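PDB 6L1O: aminotransferase from Bacillus subtilis, which transfers amino groups with the help of pyridoxal 5'-phosphate as part of the pathway that makes the dipeptide antibiotic bacilysin. Local coordinates for residues 63-75 with 266-280. Residues are numbered along the deposited sequence; the frame is centred on the assembly and turned at random.
With TYR (tyrosine), chain C; PMP (4'-deoxy-4'-aminopyridoxal-5'-phosphate), chain D.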
ATOM      1  N   PHE B  63      -2.766 -19.349  -0.682  1.00 15.29           N
ATOM      2  CA  PHE B  63      -2.576 -17.900  -0.888  1.00 17.32           C
ATOM      3  C   PHE B  63      -3.842 -17.142  -1.244  1.00 16.24           C
ATOM      4  O   PHE B  63      -3.831 -15.927  -1.378  1.00 14.67           O
ATOM      5  CB  PHE B  63      -1.543 -17.706  -2.032  1.00 16.71           C
ATOM      6  CG  PHE B  63      -0.175 -18.218  -1.700  1.00 16.60           C
ATOM      7  CD1 PHE B  63       0.354 -18.076  -0.444  1.00 16.42           C
ATOM      8  CD2 PHE B  63       0.628 -18.776  -2.700  1.00 17.46           C
ATOM      9  CE1 PHE B  63       1.645 -18.504  -0.161  1.00 19.83           C
ATOM     10  CE2 PHE B  63       1.927 -19.218  -2.418  1.00 19.65           C
ATOM     11  CZ  PHE B  63       2.438 -19.092  -1.142  1.00 19.55           C
ATOM     12  N   HIS B  64      -4.957 -17.829  -1.460  1.00 14.32           N
ATOM     13  CA  HIS B  64      -6.206 -17.149  -1.743  1.00 13.99           C
ATOM     14  C   HIS B  64      -6.776 -16.409  -0.557  1.00 14.68           C
ATOM     15  O   HIS B  64      -7.431 -15.383  -0.732  1.00 12.21           O
ATOM     16  CB  HIS B  64      -7.228 -18.113  -2.324  1.00 14.30           C
ATOM     17  CG  HIS B  64      -6.784 -18.741  -3.617  1.00 13.27           C
ATOM     18  ND1 HIS B  64      -7.567 -19.621  -4.317  1.00 14.17           N
ATOM     19  CD2 HIS B  64      -5.647 -18.633  -4.315  1.00 13.19           C
ATOM     20  CE1 HIS B  64      -6.925 -20.023  -5.393  1.00 14.84           C
ATOM     21  NE2 HIS B  64      -5.745 -19.463  -5.390  1.00 14.37           N
ATOM     22  N   GLY B  65      -6.560 -16.948   0.660  1.00 12.79           N
ATOM     23  CA  GLY B  65      -7.097 -16.403   1.869  1.00 12.22           C
ATOM     24  C   GLY B  65      -6.119 -15.502   2.562  1.00 14.19           C
ATOM     25  O   GLY B  65      -5.044 -15.257   2.014  1.00 12.75           O
ATOM     26  N   TYR B  66      -6.464 -14.983   3.743  1.00 14.22           N
ATOM     27  CA  TYR B  66      -5.592 -14.073   4.465  1.00 14.04           C
ATOM     28  C   TYR B  66      -4.313 -14.754   4.885  1.00 15.28           C
ATOM     29  O   TYR B  66      -4.319 -15.874   5.336  1.00 14.37           O
ATOM     30  CB  TYR B  66      -6.293 -13.461   5.708  1.00 15.08           C
ATOM     31  CG  TYR B  66      -7.388 -12.468   5.423  1.00 14.43           C
ATOM     32  CD1 TYR B  66      -7.089 -11.200   4.831  1.00 15.99           C
ATOM     33  CD2 TYR B  66      -8.718 -12.753   5.699  1.00 13.26           C
ATOM     34  CE1 TYR B  66      -8.099 -10.281   4.585  1.00 14.27           C
ATOM     35  CE2 TYR B  66      -9.721 -11.829   5.442  1.00 15.33           C
ATOM     36  CZ  TYR B  66      -9.398 -10.577   4.887  1.00 15.26           C
ATOM     37  OH  TYR B  66     -10.391  -9.685   4.609  1.00 14.73           O
ATOM     38  N   GLY B  67      -3.204 -14.044   4.744  1.00 15.15           N
ATOM     39  CA  GLY B  67      -1.913 -14.524   5.166  1.00 14.99           C
ATOM     40  C   GLY B  67      -1.441 -13.752   6.381  1.00 18.05           C
ATOM     41  O   GLY B  67      -2.162 -12.923   6.901  1.00 15.42           O
ATOM     42  N   PRO B  68      -0.202 -14.025   6.825  1.00 20.36           N
ATOM     43  CA  PRO B  68       0.417 -13.312   7.955  1.00 22.39           C
ATOM     44  C   PRO B  68       0.528 -11.823   7.647  1.00 22.87           C
ATOM     45  O   PRO B  68       0.945 -11.486   6.527  1.00 19.10           O
ATOM     46  CB  PRO B  68       1.847 -13.936   8.040  1.00 21.51           C
ATOM     47  CG  PRO B  68       1.823 -15.149   7.200  1.00 21.45           C
ATOM     48  CD  PRO B  68       0.712 -14.979   6.183  1.00 19.37           C
ATOM     49  N   PHE B  69       0.215 -10.960   8.638  1.00 18.39           N
ATOM     50  CA  PHE B  69       0.255  -9.530   8.489  1.00 20.08           C
ATOM     51  C   PHE B  69       1.627  -9.069   7.965  1.00 21.03           C
ATOM     52  O   PHE B  69       1.715  -8.121   7.242  1.00 23.67           O
ATOM     53  CB  PHE B  69      -0.015  -8.807   9.826  1.00 21.14           C
ATOM     54  CG  PHE B  69      -1.458  -8.712  10.211  1.00 23.01           C
ATOM     55  CD1 PHE B  69      -2.409  -9.618   9.737  1.00 25.64           C
ATOM     56  CD2 PHE B  69      -1.871  -7.749  11.139  1.00 25.48           C
ATOM     57  CE1 PHE B  69      -3.740  -9.518  10.118  1.00 24.46           C
ATOM     58  CE2 PHE B  69      -3.199  -7.660  11.530  1.00 24.10           C
ATOM     59  CZ  PHE B  69      -4.124  -8.552  11.012  1.00 23.77           C
ATOM     60  N   ARG B  70       2.680  -9.730   8.376  1.00 19.82           N
ATOM     61  CA  ARG B  70       4.017  -9.220   8.138  1.00 22.12           C
ATOM     62  C   ARG B  70       4.727  -9.931   6.992  1.00 22.01           C
ATOM     63  O   ARG B  70       5.931  -9.706   6.767  1.00 23.50           O
ATOM     64  CB  ARG B  70       4.803  -9.299   9.441  1.00 23.35           C
ATOM     65  CG  ARG B  70       4.017  -8.574  10.571  1.00 22.60           C
ATOM     66  CD  ARG B  70       4.756  -8.531  11.851  1.00 26.49           C
ATOM     67  NE  ARG B  70       4.106  -7.602  12.781  1.00 27.99           N
ATOM     68  CZ  ARG B  70       4.568  -7.385  14.007  1.00 28.35           C
ATOM     69  NH1 ARG B  70       5.662  -8.039  14.403  1.00 26.80           N
ATOM     70  NH2 ARG B  70       3.972  -6.517  14.810  1.00 25.22           N
ATOM     71  N   GLY B  71       3.988 -10.774   6.285  1.00 20.68           N
ATOM     72  CA  GLY B  71       4.548 -11.519   5.158  1.00 21.09           C
ATOM     73  C   GLY B  71       4.873 -12.919   5.525  1.00 21.50           C
ATOM     74  O   GLY B  71       4.906 -13.264   6.703  1.00 24.95           O
ATOM     75  N   TYR B  72       5.154 -13.737   4.529  1.00 16.55           N
ATOM     76  CA  TYR B  72       5.495 -15.115   4.755  1.00 18.63           C
ATOM     77  C   TYR B  72       6.966 -15.299   5.174  1.00 18.03           C
ATOM     78  O   TYR B  72       7.865 -14.707   4.613  1.00 18.44           O
ATOM     79  CB  TYR B  72       5.148 -15.949   3.546  1.00 18.56           C
ATOM     80  CG  TYR B  72       3.699 -16.305   3.438  1.00 18.54           C
ATOM     81  CD1 TYR B  72       3.142 -17.306   4.256  1.00 21.33           C
ATOM     82  CD2 TYR B  72       2.881 -15.687   2.540  1.00 16.23           C
ATOM     83  CE1 TYR B  72       1.791 -17.626   4.193  1.00 17.57           C
ATOM     84  CE2 TYR B  72       1.549 -15.998   2.452  1.00 17.29           C
ATOM     85  CZ  TYR B  72       1.005 -16.987   3.255  1.00 17.25           C
ATOM     86  OH  TYR B  72      -0.297 -17.307   3.142  1.00 17.40           O
ATOM     87  N   PRO B  73       7.223 -16.156   6.169  1.00 23.15           N
ATOM     88  CA  PRO B  73       8.617 -16.398   6.577  1.00 23.17           C
ATOM     89  C   PRO B  73       9.538 -16.852   5.427  1.00 19.09           C
ATOM     90  O   PRO B  73      10.702 -16.502   5.459  1.00 20.07           O
ATOM     91  CB  PRO B  73       8.487 -17.519   7.647  1.00 26.83           C
ATOM     92  CG  PRO B  73       7.137 -17.303   8.227  1.00 26.24           C
ATOM     93  CD  PRO B  73       6.263 -16.883   7.049  1.00 25.92           C
ATOM     94  N   PHE B  74       9.014 -17.560   4.430  1.00 17.77           N
ATOM     95  CA  PHE B  74       9.862 -18.068   3.345  1.00 19.30           C
ATOM     96  C   PHE B  74      10.485 -16.895   2.543  1.00 18.04           C
ATOM     97  O   PHE B  74      11.553 -17.005   2.052  1.00 19.37           O
ATOM     98  CB  PHE B  74       9.142 -19.055   2.395  1.00 17.41           C
ATOM     99  CG  PHE B  74       8.027 -18.435   1.543  1.00 18.06           C
ATOM    100  CD1 PHE B  74       8.326 -17.679   0.394  1.00 18.68           C
ATOM    101  CD2 PHE B  74       6.680 -18.662   1.842  1.00 18.46           C
ATOM    102  CE1 PHE B  74       7.345 -17.120  -0.354  1.00 18.35           C
ATOM    103  CE2 PHE B  74       5.664 -18.102   1.090  1.00 18.97           C
ATOM    104  CZ  PHE B  74       5.999 -17.337  -0.022  1.00 18.50           C
ATOM    105  N   LEU B  75       9.778 -15.787   2.451  1.00 16.75           N
ATOM    106  CA  LEU B  75      10.327 -14.612   1.739  1.00 17.56           C
ATOM    107  C   LEU B  75      11.373 -13.888   2.573  1.00 16.69           C
ATOM    108  O   LEU B  75      12.415 -13.478   2.076  1.00 14.04           O
ATOM    109  CB  LEU B  75       9.185 -13.659   1.313  1.00 16.22           C
ATOM    110  CG  LEU B  75       9.626 -12.356   0.673  1.00 15.37           C
ATOM    111  CD1 LEU B  75      10.616 -12.644  -0.448  1.00 16.63           C
ATOM    112  CD2 LEU B  75       8.421 -11.551   0.153  1.00 17.84           C
ATOM    113  N   ASP B 266       0.698  -3.195  10.618  1.00 15.28           N
ATOM    114  CA  ASP B 266      -0.317  -4.058  11.153  1.00 16.74           C
ATOM    115  C   ASP B 266      -1.689  -3.369  11.121  1.00 17.10           C
ATOM    116  O   ASP B 266      -2.731  -4.051  11.088  1.00 19.44           O
ATOM    117  CB  ASP B 266       0.018  -4.486  12.621  1.00 18.01           C
ATOM    118  CG  ASP B 266       1.043  -5.582  12.728  1.00 24.53           C
ATOM    119  OD1 ASP B 266       1.396  -6.266  11.724  1.00 21.55           O
ATOM    120  OD2 ASP B 266       1.529  -5.772  13.878  1.00 25.43           O
ATOM    121  N   HIS B 267      -1.683  -2.039  11.169  1.00 17.53           N
ATOM    122  CA  HIS B 267      -2.933  -1.252  11.129  1.00 20.70           C
ATOM    123  C   HIS B 267      -3.460  -0.944   9.744  1.00 19.72           C
ATOM    124  O   HIS B 267      -4.584  -0.435   9.618  1.00 21.35           O
ATOM    125  CB  HIS B 267      -2.725   0.054  11.914  1.00 20.99           C
ATOM    126  CG  HIS B 267      -2.644  -0.175  13.404  1.00 25.59           C
ATOM    127  ND1 HIS B 267      -3.736  -0.050  14.237  1.00 23.94           N
ATOM    128  CD2 HIS B 267      -1.627  -0.600  14.186  1.00 24.69           C
ATOM    129  CE1 HIS B 267      -3.369  -0.332  15.479  1.00 24.92           C
ATOM    130  NE2 HIS B 267      -2.101  -0.702  15.467  1.00 26.95           N
ATOM    131  N   VAL B 268      -2.636  -1.164   8.704  1.00 18.11           N
ATOM    132  CA  VAL B 268      -2.984  -0.727   7.350  1.00 14.85           C
ATOM    133  C   VAL B 268      -3.080  -1.893   6.337  1.00 16.49           C
ATOM    134  O   VAL B 268      -3.904  -1.857   5.374  1.00 14.06           O
ATOM    135  CB  VAL B 268      -1.973   0.324   6.861  1.00 16.49           C
ATOM    136  CG1 VAL B 268      -2.325   0.794   5.453  1.00 16.45           C
ATOM    137  CG2 VAL B 268      -1.912   1.505   7.798  1.00 15.74           C
ATOM    138  N   PHE B 269      -2.289  -2.939   6.578  1.00 16.37           N
ATOM    139  CA  PHE B 269      -2.120  -4.070   5.628  1.00 15.78           C
ATOM    140  C   PHE B 269      -2.375  -5.439   6.221  1.00 17.44           C
ATOM    141  O   PHE B 269      -2.411  -5.602   7.414  1.00 19.26           O
ATOM    142  CB  PHE B 269      -0.719  -4.032   5.062  1.00 15.83           C
ATOM    143  CG  PHE B 269      -0.419  -2.772   4.329  1.00 16.62           C
ATOM    144  CD1 PHE B 269      -1.173  -2.378   3.244  1.00 18.93           C
ATOM    145  CD2 PHE B 269       0.594  -1.974   4.745  1.00 18.36           C
ATOM    146  CE1 PHE B 269      -0.877  -1.178   2.574  1.00 21.41           C
ATOM    147  CE2 PHE B 269       0.899  -0.786   4.082  1.00 20.56           C
ATOM    148  CZ  PHE B 269       0.163  -0.394   3.003  1.00 20.69           C
ATOM    149  N   VAL B 270      -2.628  -6.403   5.358  1.00 17.88           N
ATOM    150  CA  VAL B 270      -2.549  -7.790   5.744  1.00 17.11           C
ATOM    151  C   VAL B 270      -1.586  -8.459   4.755  1.00 18.27           C
ATOM    152  O   VAL B 270      -1.988  -9.228   3.855  1.00 16.29           O
ATOM    153  CB  VAL B 270      -3.913  -8.511   5.703  1.00 16.69           C
ATOM    154  CG1 VAL B 270      -3.798  -9.903   6.334  1.00 17.07           C
ATOM    155  CG2 VAL B 270      -5.023  -7.731   6.416  1.00 17.02           C
ATOM    156  N   GLY B 271      -0.322  -8.166   4.920  1.00 18.48           N
ATOM    157  CA  GLY B 271       0.695  -8.697   4.003  1.00 20.64           C
ATOM    158  C   GLY B 271       0.459  -8.286   2.569  1.00 20.34           C
ATOM    159  O   GLY B 271       0.013  -7.183   2.278  1.00 20.56           O
ATOM    160  N   MET B 272       0.768  -9.198   1.666  1.00 21.40           N
ATOM    161  CA  MET B 272       0.543  -9.037   0.256  1.00 20.76           C
ATOM    162  C   MET B 272       0.344 -10.424  -0.398  1.00 18.10           C
ATOM    163  O   MET B 272       0.646 -11.437   0.227  1.00 17.28           O
ATOM    164  CB  MET B 272       1.707  -8.306  -0.339  1.00 26.10           C
ATOM    165  CG  MET B 272       3.062  -8.883  -0.057  1.00 29.73           C
ATOM    166  SD  MET B 272       4.343  -8.251  -1.197  1.00 39.49           S
ATOM    167  CE  MET B 272       3.432  -8.428  -2.706  1.00 35.26           C
ATOM    168  N   PHE B 273      -0.149 -10.474  -1.625  1.00 14.73           N
ATOM    169  CA  PHE B 273      -0.491 -11.721  -2.275  1.00 15.38           C
ATOM    170  C   PHE B 273       0.671 -12.687  -2.251  1.00 16.88           C
ATOM    171  O   PHE B 273       1.784 -12.355  -2.642  1.00 14.99           O
ATOM    172  CB  PHE B 273      -0.997 -11.486  -3.698  1.00 17.18           C
ATOM    173  CG  PHE B 273      -1.493 -12.722  -4.399  1.00 16.91           C
ATOM    174  CD1 PHE B 273      -2.534 -13.460  -3.870  1.00 17.12           C
ATOM    175  CD2 PHE B 273      -0.947 -13.136  -5.620  1.00 15.72           C
ATOM    176  CE1 PHE B 273      -3.014 -14.581  -4.523  1.00 14.73           C
ATOM    177  CE2 PHE B 273      -1.449 -14.239  -6.278  1.00 16.48           C
ATOM    178  CZ  PHE B 273      -2.456 -14.978  -5.702  1.00 14.86           C
ATOM    179  N   GLY B 274       0.438 -13.892  -1.723  1.00 13.57           N
ATOM    180  CA  GLY B 274       1.535 -14.850  -1.608  1.00 14.95           C
ATOM    181  C   GLY B 274       2.090 -15.297  -2.959  1.00 14.79           C
ATOM    182  O   GLY B 274       3.212 -15.749  -3.032  1.00 14.98           O
ATOM    183  N   GLY B 275       1.305 -15.160  -4.019  1.00 15.59           N
ATOM    184  CA  GLY B 275       1.795 -15.442  -5.364  1.00 16.01           C
ATOM    185  C   GLY B 275       2.922 -14.486  -5.700  1.00 15.91           C
ATOM    186  O   GLY B 275       3.937 -14.887  -6.244  1.00 16.77           O
ATOM    187  N   LEU B 276       2.735 -13.216  -5.345  1.00 14.67           N
ATOM    188  CA  LEU B 276       3.784 -12.213  -5.476  1.00 14.62           C
ATOM    189  C   LEU B 276       4.997 -12.502  -4.595  1.00 13.39           C
ATOM    190  O   LEU B 276       6.116 -12.327  -5.000  1.00 14.23           O
ATOM    191  CB  LEU B 276       3.215 -10.829  -5.179  1.00 15.65           C
ATOM    192  CG  LEU B 276       2.246 -10.233  -6.210  1.00 16.62           C
ATOM    193  CD1 LEU B 276       1.734  -8.919  -5.652  1.00 18.64           C
ATOM    194  CD2 LEU B 276       2.941 -10.015  -7.542  1.00 17.13           C
ATOM    195  N   GLN B 277       4.763 -12.932  -3.363  1.00 13.28           N
ATOM    196  CA  GLN B 277       5.860 -13.254  -2.464  1.00 13.36           C
ATOM    197  C   GLN B 277       6.714 -14.389  -2.986  1.00 13.26           C
ATOM    198  O   GLN B 277       7.922 -14.368  -2.847  1.00 12.09           O
ATOM    199  CB  GLN B 277       5.342 -13.564  -1.042  1.00 12.80           C
ATOM    200  CG  GLN B 277       4.564 -12.382  -0.428  1.00 15.96           C
ATOM    201  CD  GLN B 277       4.318 -12.540   1.054  1.00 17.24           C
ATOM    202  OE1 GLN B 277       5.259 -12.769   1.840  1.00 15.42           O
ATOM    203  NE2 GLN B 277       3.044 -12.438   1.446  1.00 16.77           N
ATOM    204  N   GLN B 278       6.076 -15.409  -3.552  1.00 12.79           N
ATOM    205  CA  GLN B 278       6.782 -16.517  -4.113  1.00 14.82           C
ATOM    206  C   GLN B 278       7.590 -16.074  -5.341  1.00 12.78           C
ATOM    207  O   GLN B 278       8.693 -16.501  -5.529  1.00 14.59           O
ATOM    208  CB  GLN B 278       5.785 -17.625  -4.504  1.00 17.55           C
ATOM    209  CG  GLN B 278       6.424 -18.848  -5.079  1.00 20.37           C
ATOM    210  CD  GLN B 278       5.578 -20.129  -4.899  1.00 27.97           C
ATOM    211  OE1 GLN B 278       4.904 -20.298  -3.893  1.00 26.78           O
ATOM    212  NE2 GLN B 278       5.626 -21.025  -5.888  1.00 34.46           N
ATOM    213  N   ALA B 279       7.050 -15.171  -6.148  1.00 13.29           N
ATOM    214  CA  ALA B 279       7.839 -14.629  -7.270  1.00 13.28           C
ATOM    215  C   ALA B 279       9.037 -13.860  -6.764  1.00 12.72           C
ATOM    216  O   ALA B 279      10.143 -13.936  -7.333  1.00 13.83           O
ATOM    217  CB  ALA B 279       6.951 -13.754  -8.147  1.00 13.60           C
ATOM    218  N   ALA B 280       8.849 -13.094  -5.695  1.00 12.89           N
ATOM    219  CA  ALA B 280       9.937 -12.317  -5.118  1.00 13.90           C
ATOM    220  C   ALA B 280      11.038 -13.233  -4.603  1.00 14.88           C
ATOM    221  O   ALA B 280      12.251 -12.985  -4.780  1.00 13.27           O
ATOM    222  CB  ALA B 280       9.438 -11.422  -4.009  1.00 14.68           C
TER
HETATM  223  CA  TYR C 401     -12.482 -10.069   8.597  1.00 28.94           C
HETATM  224  C   TYR C 401     -12.716  -9.983  10.073  1.00 23.50           C
HETATM  225  O   TYR C 401     -13.339  -8.983  10.492  1.00 23.46           O
HETATM  226  CB  TYR C 401     -11.000 -10.199   8.190  1.00 26.18           C
HETATM  227  CG  TYR C 401      -9.913  -9.270   8.761  1.00 27.79           C
HETATM  228  CD1 TYR C 401      -9.815  -8.955  10.100  1.00 30.20           C
HETATM  229  CD2 TYR C 401      -8.952  -8.748   7.921  1.00 30.61           C
HETATM  230  CE1 TYR C 401      -8.799  -8.141  10.579  1.00 30.16           C
HETATM  231  CE2 TYR C 401      -7.948  -7.955   8.394  1.00 31.58           C
HETATM  232  CZ  TYR C 401      -7.868  -7.647   9.715  1.00 30.81           C
HETATM  233  OH  TYR C 401      -6.855  -6.855  10.102  1.00 27.52           O
HETATM  234  OXT TYR C 401     -12.310 -10.953  10.702  1.00 23.65           O
HETATM  235  N1  PMP D 402     -14.468  -3.673   6.444  1.00 17.90           N
HETATM  236  C2  PMP D 402     -15.168  -4.595   7.064  1.00 19.10           C
HETATM  237  C2A PMP D 402     -16.481  -4.279   7.692  1.00 20.16           C
HETATM  238  C3  PMP D 402     -14.645  -5.980   7.111  1.00 22.18           C
HETATM  239  O3  PMP D 402     -15.221  -7.025   7.668  1.00 21.80           O
HETATM  240  C4  PMP D 402     -13.352  -6.172   6.474  1.00 24.01           C
HETATM  241  C4A PMP D 402     -12.788  -7.533   6.476  1.00 27.26           C
HETATM  242  N4A PMP D 402     -12.260  -7.566   7.763  1.00 34.02           N
HETATM  243  C5  PMP D 402     -12.662  -5.052   5.865  1.00 21.83           C
HETATM  244  C6  PMP D 402     -13.307  -3.844   5.886  1.00 19.87           C
HETATM  245  C5A PMP D 402     -11.298  -5.247   5.227  1.00 20.53           C
HETATM  246  O4P PMP D 402     -11.209  -6.212   4.242  1.00 17.50           O
HETATM  247  P   PMP D 402     -10.072  -6.287   3.166  1.00 15.41           P
HETATM  248  O1P PMP D 402      -9.011  -5.460   3.586  1.00 14.00           O
HETATM  249  O2P PMP D 402      -9.772  -7.651   3.156  1.00 14.72           O
HETATM  250  O3P PMP D 402     -10.679  -5.856   1.964  1.00 15.09           O
HETATM  251  O   HOH W   1      -3.159 -11.495   3.355  1.00 18.75           O
HETATM  252  O   HOH W   2       1.232 -12.102   3.789  1.00 18.39           O
HETATM  253  O   HOH W   3       2.419  -5.741   9.221  1.00 22.37           O
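Q277, in the first turn of helix 274-285, meets Y72 across the contact and bonds its backbone on one side and M272 O of its own segment on the other. Its CB lies against CD2 of L75 and CZ of F74, and CG stays beside the same L75 methyl. With CG anti to the carbonyl carbon (chi1 -59°) and the chain extended beyond it, the amide arrives beside Y72, its plane 42° from the ring; Q277 CD lies by Y72 CD2, and Q277 NE2 comes within 3.4 Å of that same Y72 CD2. Q277 OE1 accepts a hydrogen bond from Y72 N at 2.9 Å, nearly straight (175°) and on a lone pair; NE2 gives its hydrogens to M272 O and to a water that also bonds P68 O. Both ends of the amide are thus used, which fixes its flip. Beside it, G274 lays its CA over one face of the F63 ring, a CH-pi contact 3.8 Å from the centroid, while OE1 of Q278 meets the ring edge.

At the far end R70 grips D266 side-on: NE to OD1 at 3.2 Å and NH2 to OD2 at 2.7 Å, both on the syn side, guanidinium and carboxylate nearly coplanar. OD1 also borders the F69 ring edge and accepts a hydrogen bond from a water. Between these ends CG1 of V270 touches CD1 of both Y66 (3.8 Å) and F69 (3.7 Å), and its CG2 faces the bound tyrosine. Y66 OH bonds phosphate oxygen O2P of PMP at 2.6 Å. Y66, F69 and V270 line the tyrosine pocket, while S236 and Y209 of the second subunit hold PMP, so the active site is shared across the dimer, as in class I aminotransferases.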